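Local coordinates for protein N-alpha-acetyltransferase 30 (Saccharomyces cerevisiae, PDB 6YGA) that catalyses, as the catalytic subunit of the NatC complex, transfer of an acetyl group from acetyl-CoA to the N-terminal methionine of target proteins, at residues 45-50 against 64-69; 138-143 against 150-155. All blocks are in the same frame, centred on the assembly; numbering follows the deposited sequence.

Contact 1: residues 45-50 against 64-69; sequences ELTYIA and CIVCKM. With EDO (1,2-ethanediol), chain J.
Tyr48 and Ile65 face each other as a hydrogen-bonded pair of an antiparallel hairpin, and both of their backbone donors and acceptors are used. Tyr48 N reaches Ile65 O at 3.0 Å; Ile65 N returns the bond to Tyr48 O at 3.0 Å. Ile65 O also receives a CA-H...O contact from Thr47, and Tyr48 O one from Cys64. At Leu46 the pairing is weaker: Cys67 N lies 3.1 Å from Leu46 O, but the bond is bent and weak. Beside it a water bridges the strands, hydrogen-bonded to Thr47 OG1 and donating to Cys67 O (2.6 Å). Thr47 OG1 stands anti to its own carbonyl carbon (chi1 -65°), which puts it beside Val66 CG1 while the methyl CG2 comes near Val66 CG2; the two branched side chains run side by side. Ile49 CG2 meets Cys64 CB on this same face, which is packed by helices 13-26 and 33-40. On the other face Tyr48 CB rests on Ile65 CG2, under helix 95-109. Leu46 CD1 touches CG of Met69, a selenomethionine, at 3.8 Å, the two side chains crossing at about a right angle. Met69 O accepts a bond from an ethanediol, probably from the crystallisation liquor, and Lys68 NZ pairs with Asp70. The backbones of Thr47 and Ile49 bond outward to Leu8 and Lys6, and that of Cys64 to Ala85. The chemistry is that of a buried, mostly apolar sheet interior in a GNAT fold: main-chain polarity is met strand to strand, and a water joins in where the pairing weakens.

Contact 2: residues 138-143 against 150-155; sequences MKRMFR and DAFKLI. With EDO (1,2-ethanediol), chain B.
Asp150 uses one carboxylate oxygen for Arg140 and the other for the backbone of Arg143. OD2 takes Arg140 NE at 3.0 Å through its anti lone pair, in the guanidinium plane, while Arg140 NH2 adds a weak second bond to this salt bridge. The carboxylate stands almost perpendicular to the guanidinium, at 89°. OD1 accepts Arg143 N at 2.8 Å from above the carboxylate plane, tying down the turn that follows Met141. Arg140 is extended from CG to NE, with CG anti to the backbone N (chi1 -168°); this carries the chain past Phe152, whose CE1 lies 3.7 Å from Arg140 CG. The backbones pair through Met141 and Ala151, bonded in both directions; farther along Lys153 N gives to Lys139 O and Met138 N to Lys153 O at 2.8 Å. On the same face as Met141 and Ala151, Lys139 CB lies 3.6 Å from Lys153 CB, and Met141 CE packs on both Ala151 CB and Lys153 CB. Met138 and Met141 are selenomethionines; an ethanediol, probably from the crystallisation liquor, links Met138 O to Arg588 of the N-alpha-acetyltransferase 35 chain. Arg140 NH1 reaches Leu457 O of that chain, whose Tyr107 meets the Phe142 ring edge to face: this hairpin belongs to the subunit interface. Strand 136-141 is outermost within the chain; strand 151-157 separates it from strand 114-120, with Phe152 and Leu154 packed against helix 124-131.

Overall arrangement
Both contacts are antiparallel hairpins of one mixed seven-stranded sheet, and both segments of contact 1 precede those of contact 2 along the chain. Their centres are about 22 Å apart and their nearest atoms about 11 Å, so they do not touch. Strands 76-86 and 114-120, which run parallel to each other, separate the hairpins in the strand order. The centre of contact 1 is about 6 Å from the chain's centre, with helices on both faces, and no other subunit touches its segments. The centre of contact 2 is about 17 Å from it, at the sheet margin. Contact 1 is thus internal to the GNAT fold, while contact 2 also meets the N-alpha-acetyltransferase 35 subunit, consistent with a part in holding NatC together.

Contact 1: residues 45-50 against 64-69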
ATOM      1  N   GLU A  45      33.145   1.167  -7.233  1.00 53.87           N
ATOM      2  CA  GLU A  45      33.289   2.417  -7.964  1.00 53.26           C
ATOM      3  C   GLU A  45      32.084   3.335  -7.814  1.00 51.35           C
ATOM      4  O   GLU A  45      32.120   4.461  -8.322  1.00 51.70           O
ATOM      5  CB  GLU A  45      33.532   2.129  -9.449  1.00 55.61           C
ATOM      6  CG  GLU A  45      32.324   1.560 -10.188  1.00 55.79           C
ATOM      7  CD  GLU A  45      32.111   0.075  -9.944  1.00 55.54           C
ATOM      8  OE1 GLU A  45      32.917  -0.538  -9.216  1.00 57.51           O
ATOM      9  OE2 GLU A  45      31.136  -0.480 -10.490  1.00 54.61           O
ATOM     10  N   LEU A  46      31.029   2.889  -7.131  1.00 50.05           N
ATOM     11  CA  LEU A  46      29.789   3.642  -7.015  1.00 48.21           C
ATOM     12  C   LEU A  46      29.527   4.117  -5.588  1.00 50.24           C
ATOM     13  O   LEU A  46      28.388   4.451  -5.247  1.00 50.19           O
ATOM     14  CB  LEU A  46      28.619   2.802  -7.529  1.00 45.18           C
ATOM     15  CG  LEU A  46      28.720   2.352  -8.989  1.00 43.16           C
ATOM     16  CD1 LEU A  46      27.458   1.607  -9.416  1.00 41.89           C
ATOM     17  CD2 LEU A  46      28.983   3.541  -9.903  1.00 41.05           C
ATOM     18  N   THR A  47      30.557   4.151  -4.749  1.00 50.76           N
ATOM     19  CA  THR A  47      30.459   4.674  -3.393  1.00 50.49           C
ATOM     20  C   THR A  47      31.470   5.799  -3.228  1.00 53.57           C
ATOM     21  O   THR A  47      32.651   5.629  -3.546  1.00 56.68           O
ATOM     22  CB  THR A  47      30.701   3.579  -2.351  1.00 50.19           C
ATOM     23  OG1 THR A  47      29.654   2.606  -2.431  1.00 49.01           O
ATOM     24  CG2 THR A  47      30.719   4.168  -0.951  1.00 49.85           C
ATOM     25  N   TYR A  48      31.003   6.945  -2.738  1.00 52.33           N
ATOM     26  CA  TYR A  48      31.837   8.124  -2.569  1.00 50.91           C
ATOM     27  C   TYR A  48      31.753   8.614  -1.133  1.00 50.51           C
ATOM     28  O   TYR A  48      30.743   8.417  -0.453  1.00 50.99           O
ATOM     29  CB  TYR A  48      31.420   9.251  -3.526  1.00 46.92           C
ATOM     30  CG  TYR A  48      31.871   9.027  -4.946  1.00 47.12           C
ATOM     31  CD1 TYR A  48      31.134   8.227  -5.810  1.00 47.08           C
ATOM     32  CD2 TYR A  48      33.038   9.607  -5.423  1.00 49.19           C
ATOM     33  CE1 TYR A  48      31.547   8.011  -7.113  1.00 48.50           C
ATOM     34  CE2 TYR A  48      33.460   9.401  -6.723  1.00 51.00           C
ATOM     35  CZ  TYR A  48      32.713   8.602  -7.565  1.00 51.12           C
ATOM     36  OH  TYR A  48      33.135   8.397  -8.860  1.00 54.48           O
ATOM     37  N   ILE A  49      32.827   9.259  -0.680  1.00 48.00           N
ATOM     38  CA  ILE A  49      32.886   9.842   0.652  1.00 50.80           C
ATOM     39  C   ILE A  49      33.234  11.320   0.527  1.00 54.18           C
ATOM     40  O   ILE A  49      33.800  11.775  -0.470  1.00 55.65           O
ATOM     41  CB  ILE A  49      33.902   9.126   1.566  1.00 51.73           C
ATOM     42  CG1 ILE A  49      35.260   9.006   0.865  1.00 54.07           C
ATOM     43  CG2 ILE A  49      33.375   7.765   1.988  1.00 50.52           C
ATOM     44  CD1 ILE A  49      36.346   8.399   1.725  1.00 60.24           C
ATOM     45  N   ALA A  50      32.876  12.072   1.562  1.00 56.27           N
ATOM     46  CA  ALA A  50      33.263  13.467   1.705  1.00 56.85           C
ATOM     47  C   ALA A  50      34.093  13.594   2.972  1.00 59.66           C
ATOM     48  O   ALA A  50      33.705  13.071   4.021  1.00 60.75           O
ATOM     49  CB  ALA A  50      32.038  14.384   1.774  1.00 54.65           C
ATOM     50  N   CYS A  64      28.705  10.379   2.931  1.00 54.27           N
ATOM     51  CA  CYS A  64      28.933   9.319   1.961  1.00 54.07           C
ATOM     52  C   CYS A  64      27.648   9.018   1.207  1.00 50.60           C
ATOM     53  O   CYS A  64      26.544   9.319   1.668  1.00 51.38           O
ATOM     54  CB  CYS A  64      29.455   8.047   2.634  1.00 57.81           C
ATOM     55  SG  CYS A  64      28.242   7.240   3.693  1.00 61.21           S
ATOM     56  N   ILE A  65      27.817   8.400   0.043  1.00 46.78           N
ATOM     57  CA  ILE A  65      26.703   7.922  -0.764  1.00 45.33           C
ATOM     58  C   ILE A  65      27.074   6.541  -1.289  1.00 43.38           C
ATOM     59  O   ILE A  65      28.222   6.301  -1.677  1.00 41.19           O
ATOM     60  CB  ILE A  65      26.365   8.913  -1.902  1.00 43.23           C
ATOM     61  CG1 ILE A  65      25.114   8.473  -2.661  1.00 44.89           C
ATOM     62  CG2 ILE A  65      27.549   9.104  -2.849  1.00 41.38           C
ATOM     63  CD1 ILE A  65      24.632   9.509  -3.658  1.00 47.05           C
ATOM     64  N   VAL A  66      26.114   5.622  -1.260  1.00 42.39           N
ATOM     65  CA  VAL A  66      26.334   4.230  -1.639  1.00 44.44           C
ATOM     66  C   VAL A  66      25.352   3.889  -2.751  1.00 42.28           C
ATOM     67  O   VAL A  66      24.138   4.066  -2.586  1.00 42.30           O
ATOM     68  CB  VAL A  66      26.161   3.284  -0.442  1.00 47.28           C
ATOM     69  CG1 VAL A  66      26.508   1.870  -0.842  1.00 49.44           C
ATOM     70  CG2 VAL A  66      27.026   3.734   0.723  1.00 49.48           C
ATOM     71  N   CYS A  67      25.870   3.401  -3.876  1.00 42.15           N
ATOM     72  CA  CYS A  67      25.062   3.178  -5.065  1.00 43.00           C
ATOM     73  C   CYS A  67      25.364   1.816  -5.674  1.00 45.52           C
ATOM     74  O   CYS A  67      26.414   1.217  -5.433  1.00 48.42           O
ATOM     75  CB  CYS A  67      25.299   4.274  -6.112  1.00 41.96           C
ATOM     76  SG  CYS A  67      25.025   5.941  -5.479  1.00 45.54           S
ATOM     77  N   LYS A  68      24.413   1.335  -6.474  1.00 43.41           N
ATOM     78  CA  LYS A  68      24.573   0.132  -7.277  1.00 43.07           C
ATOM     79  C   LYS A  68      23.959   0.386  -8.646  1.00 44.22           C
ATOM     80  O   LYS A  68      23.245   1.370  -8.859  1.00 41.23           O
ATOM     81  CB  LYS A  68      23.909  -1.087  -6.621  1.00 41.67           C
ATOM     82  CG  LYS A  68      22.416  -1.175  -6.889  1.00 43.32           C
ATOM     83  CD  LYS A  68      21.771  -2.359  -6.194  1.00 49.37           C
ATOM     84  CE  LYS A  68      20.374  -2.624  -6.744  1.00 52.29           C
ATOM     85  NZ  LYS A  68      20.417  -3.083  -8.163  1.00 53.47           N
HETATM   86  N   MSE A  69      24.247  -0.509  -9.585  1.00 46.80           N
HETATM   87  CA  MSE A  69      23.574  -0.486 -10.878  1.00 48.87           C
HETATM   88  C   MSE A  69      23.392  -1.898 -11.418  1.00 50.46           C
HETATM   89  O   MSE A  69      24.253  -2.761 -11.255  1.00 51.67           O
HETATM   90  CB  MSE A  69      24.340   0.376 -11.884  1.00 51.39           C
HETATM   91  CG  MSE A  69      25.714  -0.138 -12.254  1.00 57.58           C
HETATM   92 SE   MSE A  69      26.720   1.186 -13.268  0.70 64.30          SE
HETATM   93  CE  MSE A  69      25.997   0.861 -15.046  1.00 65.50           C
TER
HETATM   94  C1  EDO J 207      25.974  -2.894 -14.851  1.00 65.74           C
HETATM   95  O1  EDO J 207      25.464  -3.944 -14.021  1.00 68.09           O
HETATM   96  C2  EDO J 207      26.850  -3.471 -15.958  1.00 65.96           C
HETATM   97  O2  EDO J 207      26.073  -4.325 -16.809  1.00 67.76           O
HETATM   98  O   HOH W   1      28.485   1.024  -3.932  1.00 50.41           O

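Contact 2: residues 138-143 against 150-155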
HETATM    1  N   MSE A 138       7.361   8.599  -9.529  1.00 31.87           N
HETATM    2  CA  MSE A 138       6.762   7.652 -10.457  1.00 35.89           C
HETATM    3  C   MSE A 138       5.841   6.663  -9.758  1.00 38.58           C
HETATM    4  O   MSE A 138       5.118   5.913 -10.412  1.00 41.72           O
HETATM    5  CB  MSE A 138       7.853   6.896 -11.221  1.00 36.78           C
HETATM    6  CG  MSE A 138       8.616   7.765 -12.207  1.00 38.61           C
HETATM    7 SE   MSE A 138       7.419   8.576 -13.515  0.58 44.24          SE
HETATM    8  CE  MSE A 138       6.818   6.958 -14.424  1.00 46.13           C
ATOM      9  N   LYS A 139       5.856   6.669  -8.428  1.00 38.88           N
ATOM     10  CA  LYS A 139       5.111   5.670  -7.678  1.00 38.52           C
ATOM     11  C   LYS A 139       5.029   6.101  -6.222  1.00 36.40           C
ATOM     12  O   LYS A 139       5.927   6.778  -5.715  1.00 37.18           O
ATOM     13  CB  LYS A 139       5.781   4.295  -7.791  1.00 43.79           C
ATOM     14  CG  LYS A 139       4.925   3.113  -7.378  1.00 48.12           C
ATOM     15  CD  LYS A 139       5.696   1.817  -7.596  1.00 50.60           C
ATOM     16  CE  LYS A 139       4.810   0.591  -7.483  1.00 53.71           C
ATOM     17  NZ  LYS A 139       5.570  -0.646  -7.800  1.00 56.32           N
ATOM     18  N   ARG A 140       3.945   5.703  -5.562  1.00 35.06           N
ATOM     19  CA  ARG A 140       3.772   5.907  -4.130  1.00 36.65           C
ATOM     20  C   ARG A 140       3.488   4.561  -3.484  1.00 39.38           C
ATOM     21  O   ARG A 140       2.581   3.843  -3.916  1.00 41.27           O
ATOM     22  CB  ARG A 140       2.637   6.888  -3.829  1.00 37.82           C
ATOM     23  CG  ARG A 140       2.594   7.361  -2.380  1.00 36.87           C
ATOM     24  CD  ARG A 140       1.355   8.207  -2.113  1.00 38.25           C
ATOM     25  NE  ARG A 140       1.225   8.596  -0.710  1.00 38.83           N
ATOM     26  CZ  ARG A 140       1.358   9.841  -0.260  1.00 39.21           C
ATOM     27  NH1 ARG A 140       1.623  10.831  -1.103  1.00 38.03           N
ATOM     28  NH2 ARG A 140       1.222  10.098   1.034  1.00 38.00           N
HETATM   29  N   MSE A 141       4.262   4.218  -2.461  1.00 40.08           N
HETATM   30  CA  MSE A 141       4.135   2.910  -1.824  1.00 39.22           C
HETATM   31  C   MSE A 141       3.516   3.026  -0.434  1.00 38.00           C
HETATM   32  O   MSE A 141       4.045   3.715   0.436  1.00 37.89           O
HETATM   33  CB  MSE A 141       5.497   2.214  -1.750  1.00 39.06           C
HETATM   34  CG  MSE A 141       6.114   1.928  -3.112  1.00 42.09           C
HETATM   35 SE   MSE A 141       7.019   3.466  -3.905  0.60 46.29          SE
HETATM   36  CE  MSE A 141       8.853   3.026  -3.413  1.00 43.53           C
ATOM     37  N   PHE A 142       2.393   2.338  -0.242  1.00 38.87           N
ATOM     38  CA  PHE A 142       1.602   2.461   0.977  1.00 37.76           C
ATOM     39  C   PHE A 142       2.360   1.893   2.175  1.00 38.58           C
ATOM     40  O   PHE A 142       2.707   0.707   2.194  1.00 39.48           O
ATOM     41  CB  PHE A 142       0.267   1.747   0.788  1.00 40.50           C
ATOM     42  CG  PHE A 142      -0.640   1.809   1.983  1.00 43.72           C
ATOM     43  CD1 PHE A 142      -1.378   2.951   2.251  1.00 45.25           C
ATOM     44  CD2 PHE A 142      -0.776   0.715   2.821  1.00 43.74           C
ATOM     45  CE1 PHE A 142      -2.219   3.006   3.346  1.00 45.15           C
ATOM     46  CE2 PHE A 142      -1.616   0.763   3.914  1.00 45.48           C
ATOM     47  CZ  PHE A 142      -2.339   1.911   4.178  1.00 45.37           C
ATOM     48  N   ARG A 143       2.608   2.749   3.172  1.00 39.55           N
ATOM     49  CA  ARG A 143       3.260   2.365   4.429  1.00 41.37           C
ATOM     50  C   ARG A 143       4.591   1.658   4.179  1.00 42.36           C
ATOM     51  O   ARG A 143       4.961   0.713   4.878  1.00 40.86           O
ATOM     52  CB  ARG A 143       2.329   1.507   5.290  1.00 40.99           C
ATOM     53  CG  ARG A 143       1.110   2.259   5.802  1.00 42.65           C
ATOM     54  CD  ARG A 143       0.294   1.424   6.775  1.00 45.54           C
ATOM     55  NE  ARG A 143       1.083   1.008   7.929  1.00 51.05           N
ATOM     56  CZ  ARG A 143       1.284   1.760   9.006  1.00 53.35           C
ATOM     57  NH1 ARG A 143       0.756   2.973   9.076  1.00 53.91           N
ATOM     58  NH2 ARG A 143       2.016   1.301  10.012  1.00 54.29           N
ATOM     59  N   ASP A 150       4.293   6.618   3.955  1.00 47.09           N
ATOM     60  CA  ASP A 150       4.458   6.086   2.613  1.00 43.38           C
ATOM     61  C   ASP A 150       5.819   6.479   2.041  1.00 40.15           C
ATOM     62  O   ASP A 150       6.596   7.224   2.645  1.00 37.67           O
ATOM     63  CB  ASP A 150       3.332   6.582   1.706  1.00 43.09           C
ATOM     64  CG  ASP A 150       1.953   6.237   2.241  1.00 46.47           C
ATOM     65  OD1 ASP A 150       1.865   5.459   3.213  1.00 46.75           O
ATOM     66  OD2 ASP A 150       0.955   6.749   1.685  1.00 48.34           O
ATOM     67  N   ALA A 151       6.108   5.970   0.847  1.00 39.70           N
ATOM     68  CA  ALA A 151       7.315   6.325   0.122  1.00 37.06           C
ATOM     69  C   ALA A 151       6.947   6.816  -1.266  1.00 34.99           C
ATOM     70  O   ALA A 151       5.881   6.502  -1.801  1.00 34.17           O
ATOM     71  CB  ALA A 151       8.280   5.144  -0.012  1.00 36.36           C
ATOM     72  N   PHE A 152       7.850   7.601  -1.837  1.00 37.73           N
ATOM     73  CA  PHE A 152       7.832   7.937  -3.251  1.00 38.16           C
ATOM     74  C   PHE A 152       8.971   7.195  -3.936  1.00 41.03           C
ATOM     75  O   PHE A 152      10.063   7.057  -3.372  1.00 39.59           O
ATOM     76  CB  PHE A 152       7.987   9.447  -3.478  1.00 36.62           C
ATOM     77  CG  PHE A 152       6.727  10.241  -3.245  1.00 36.96           C
ATOM     78  CD1 PHE A 152       5.495   9.744  -3.633  1.00 36.40           C
ATOM     79  CD2 PHE A 152       6.780  11.493  -2.647  1.00 38.25           C
ATOM     80  CE1 PHE A 152       4.338  10.479  -3.424  1.00 39.72           C
ATOM     81  CE2 PHE A 152       5.626  12.232  -2.435  1.00 38.90           C
ATOM     82  CZ  PHE A 152       4.406  11.724  -2.823  1.00 39.59           C
ATOM     83  N   LYS A 153       8.703   6.698  -5.137  1.00 41.96           N
ATOM     84  CA  LYS A 153       9.733   6.153  -6.007  1.00 42.04           C
ATOM     85  C   LYS A 153      10.142   7.247  -6.983  1.00 40.26           C
ATOM     86  O   LYS A 153       9.325   7.689  -7.796  1.00 39.84           O
ATOM     87  CB  LYS A 153       9.219   4.922  -6.751  1.00 44.71           C
ATOM     88  CG  LYS A 153      10.260   4.198  -7.581  1.00 47.40           C
ATOM     89  CD  LYS A 153       9.666   2.960  -8.230  1.00 50.97           C
ATOM     90  CE  LYS A 153      10.753   2.017  -8.706  1.00 57.38           C
ATOM     91  NZ  LYS A 153      10.196   0.682  -9.057  1.00 61.91           N
ATOM     92  N   LEU A 154      11.390   7.697  -6.885  1.00 38.15           N
ATOM     93  CA  LEU A 154      11.902   8.778  -7.717  1.00 37.54           C
ATOM     94  C   LEU A 154      12.789   8.210  -8.813  1.00 37.99           C
ATOM     95  O   LEU A 154      13.607   7.320  -8.562  1.00 41.15           O
ATOM     96  CB  LEU A 154      12.695   9.787  -6.886  1.00 39.93           C
ATOM     97  CG  LEU A 154      11.958  10.418  -5.706  1.00 44.50           C
ATOM     98  CD1 LEU A 154      12.841  11.411  -4.962  1.00 48.16           C
ATOM     99  CD2 LEU A 154      10.690  11.088  -6.189  1.00 43.61           C
ATOM    100  N   ILE A 155      12.625   8.737 -10.027  1.00 35.52           N
ATOM    101  CA  ILE A 155      13.382   8.301 -11.194  1.00 36.67           C
ATOM    102  C   ILE A 155      13.870   9.526 -11.957  1.00 36.98           C
ATOM    103  O   ILE A 155      13.103  10.467 -12.195  1.00 36.48           O
ATOM    104  CB  ILE A 155      12.542   7.394 -12.113  1.00 37.14           C
ATOM    105  CG1 ILE A 155      12.141   6.116 -11.378  1.00 41.20           C
ATOM    106  CG2 ILE A 155      13.311   7.058 -13.383  1.00 35.03           C
ATOM    107  CD1 ILE A 155      11.469   5.104 -12.259  1.00 42.83           C
TER
HETATM  108  C1  EDO B 823       3.272   7.851 -14.434  1.00 68.72           C
HETATM  109  O1  EDO B 823       2.629   9.067 -14.039  1.00 66.40           O
HETATM  110  C2  EDO B 823       3.059   6.776 -13.373  1.00 70.16           C
HETATM  111  O2  EDO B 823       3.703   7.159 -12.153  1.00 70.04           O